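PDB 5U1T: separin from Saccharomyces cerevisiae, which cleaves the MCD1/SCC1 subunit of cohesin as a caspase-like cysteine protease, releasing sister chromosomes for segregation at the onset of anaphase. Local coordinates for residues Ser73-His78 and Asn125-Ser130. Numbering follows the deposited sequence.
Sequences STVKQH and NDYYLS
Val75, on helix 69-87, meets two consecutive tyrosines, Tyr127 and Tyr128, of the turn before helix 129-142, and the site illustrates how one branched side chain can join a helix to a loop without any polar bond between them. The turn starts at Asn125, whose carbonyl O accepts the backbone N-H groups of both Tyr128 and Leu129 and also lies above one face of the Tyr128 ring, toward its rim. Tyr127 then reaches the helix with the far end of its side chain: its OH stands 3.8 Å from Val75 CG2, while its CE1 is 4.2 Å from Val75 CG1. The same side chain also touches Ile71 and Asn72, one turn back on helix 69-87. Tyr128, the N-cap residue of helix 129-142, is approached nearer its root: Val75 CG1 is 3.8 Å from Tyr128 CD2 and 3.9 Å from Tyr128 CB. This methyl is trans to the valine's backbone N (chi1 156°), which leaves CG2 for the Tyr127 hydroxyl. The two rings also meet, Tyr127 CE1 lying at the edge of the Tyr128 ring, in its plane, while Tyr128 CD2 stands over the rim of one Tyr127 face. Leu101 and Phe102 of helix 91-103 pack against Tyr128. No hydrogen bond crosses between the segments, so the contact rests on apolar packing of one valine against two tyrosines, while the Tyr128 hydroxyl finds its hydrogen bonds at Thr105 and Asn106, just after helix 91-103.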
# COMPACT_ATOMS: atom_id res chain seq x y z
N SER A 73 -11.68 40.29 -33.40
CA SER A 73 -11.01 41.55 -33.59
C SER A 73 -10.27 41.51 -34.93
O SER A 73 -10.13 42.55 -35.59
CB SER A 73 -10.08 41.85 -32.42
OG SER A 73 -8.81 41.30 -32.68
N THR A 74 -9.86 40.31 -35.34
CA THR A 74 -9.21 40.09 -36.64
C THR A 74 -10.19 40.18 -37.82
O THR A 74 -9.88 40.75 -38.87
CB THR A 74 -8.51 38.70 -36.66
OG1 THR A 74 -7.43 38.71 -35.73
CG2 THR A 74 -7.97 38.35 -38.04
N VAL A 75 -11.36 39.59 -37.65
CA VAL A 75 -12.44 39.66 -38.62
C VAL A 75 -12.84 41.11 -38.87
O VAL A 75 -13.14 41.51 -40.01
CB VAL A 75 -13.64 38.82 -38.13
CG1 VAL A 75 -14.95 39.28 -38.73
CG2 VAL A 75 -13.39 37.35 -38.42
N LYS A 76 -12.82 41.91 -37.81
CA LYS A 76 -13.17 43.32 -37.88
C LYS A 76 -12.22 44.07 -38.80
O LYS A 76 -12.64 44.89 -39.64
CB LYS A 76 -13.16 43.93 -36.48
CG LYS A 76 -14.05 45.14 -36.33
CD LYS A 76 -13.56 46.05 -35.24
CE LYS A 76 -14.12 47.45 -35.45
NZ LYS A 76 -14.25 48.13 -34.14
N GLN A 77 -10.93 43.77 -38.65
CA GLN A 77 -9.93 44.31 -39.56
C GLN A 77 -10.17 43.83 -40.99
O GLN A 77 -10.06 44.60 -41.96
CB GLN A 77 -8.53 43.90 -39.11
CG GLN A 77 -8.04 44.71 -37.94
CD GLN A 77 -6.85 44.10 -37.28
OE1 GLN A 77 -6.27 44.70 -36.37
NE2 GLN A 77 -6.46 42.90 -37.70
N HIS A 78 -10.51 42.56 -41.10
CA HIS A 78 -10.70 41.93 -42.39
C HIS A 78 -11.90 42.56 -43.12
O HIS A 78 -11.85 42.82 -44.33
CB HIS A 78 -10.87 40.43 -42.20
CG HIS A 78 -10.59 39.62 -43.43
ND1 HIS A 78 -10.43 38.25 -43.40
CD2 HIS A 78 -10.46 39.99 -44.73
CE1 HIS A 78 -10.20 37.81 -44.62
NE2 HIS A 78 -10.22 38.84 -45.44
N ASN A 125 -19.73 32.53 -36.53
CA ASN A 125 -19.84 33.66 -37.45
C ASN A 125 -20.93 34.70 -37.13
O ASN A 125 -21.02 35.73 -37.83
CB ASN A 125 -20.06 33.15 -38.89
CG ASN A 125 -21.43 32.48 -39.10
OD1 ASN A 125 -22.43 32.80 -38.45
ND2 ASN A 125 -21.47 31.54 -40.04
N ASP A 126 -21.76 34.45 -36.11
CA ASP A 126 -23.01 35.23 -35.98
C ASP A 126 -22.80 36.69 -35.56
O ASP A 126 -23.73 37.49 -35.56
CB ASP A 126 -23.98 34.54 -35.01
CG ASP A 126 -23.46 34.47 -33.61
OD1 ASP A 126 -22.40 35.08 -33.33
OD2 ASP A 126 -24.12 33.82 -32.77
N TYR A 127 -21.56 37.03 -35.22
CA TYR A 127 -21.20 38.41 -34.91
C TYR A 127 -20.74 39.20 -36.14
O TYR A 127 -20.37 40.36 -36.02
CB TYR A 127 -20.12 38.42 -33.82
CG TYR A 127 -18.79 37.78 -34.19
CD1 TYR A 127 -17.78 38.54 -34.77
CD2 TYR A 127 -18.54 36.43 -33.96
CE1 TYR A 127 -16.55 37.98 -35.11
CE2 TYR A 127 -17.30 35.84 -34.29
CZ TYR A 127 -16.31 36.63 -34.86
OH TYR A 127 -15.09 36.09 -35.21
N TYR A 128 -20.73 38.58 -37.32
CA TYR A 128 -20.38 39.30 -38.55
C TYR A 128 -21.20 38.87 -39.78
O TYR A 128 -21.24 39.60 -40.78
CB TYR A 128 -18.88 39.13 -38.87
CG TYR A 128 -18.47 37.74 -39.34
CD1 TYR A 128 -18.70 37.32 -40.65
CD2 TYR A 128 -17.85 36.84 -38.47
CE1 TYR A 128 -18.34 36.04 -41.08
CE2 TYR A 128 -17.47 35.57 -38.90
CZ TYR A 128 -17.72 35.17 -40.20
OH TYR A 128 -17.34 33.91 -40.64
N LEU A 129 -21.83 37.70 -39.70
CA LEU A 129 -22.44 37.05 -40.86
C LEU A 129 -23.43 37.98 -41.59
O LEU A 129 -23.37 38.14 -42.81
CB LEU A 129 -23.15 35.75 -40.45
CG LEU A 129 -23.78 34.99 -41.63
CD1 LEU A 129 -22.71 34.53 -42.63
CD2 LEU A 129 -24.61 33.81 -41.15
N SER A 130 -24.33 38.55 -40.80
CA SER A 130 -25.20 39.64 -41.21
C SER A 130 -24.48 40.67 -42.07
O SER A 130 -24.89 40.94 -43.19
CB SER A 130 -25.78 40.31 -39.97
OG SER A 130 -26.18 41.66 -40.21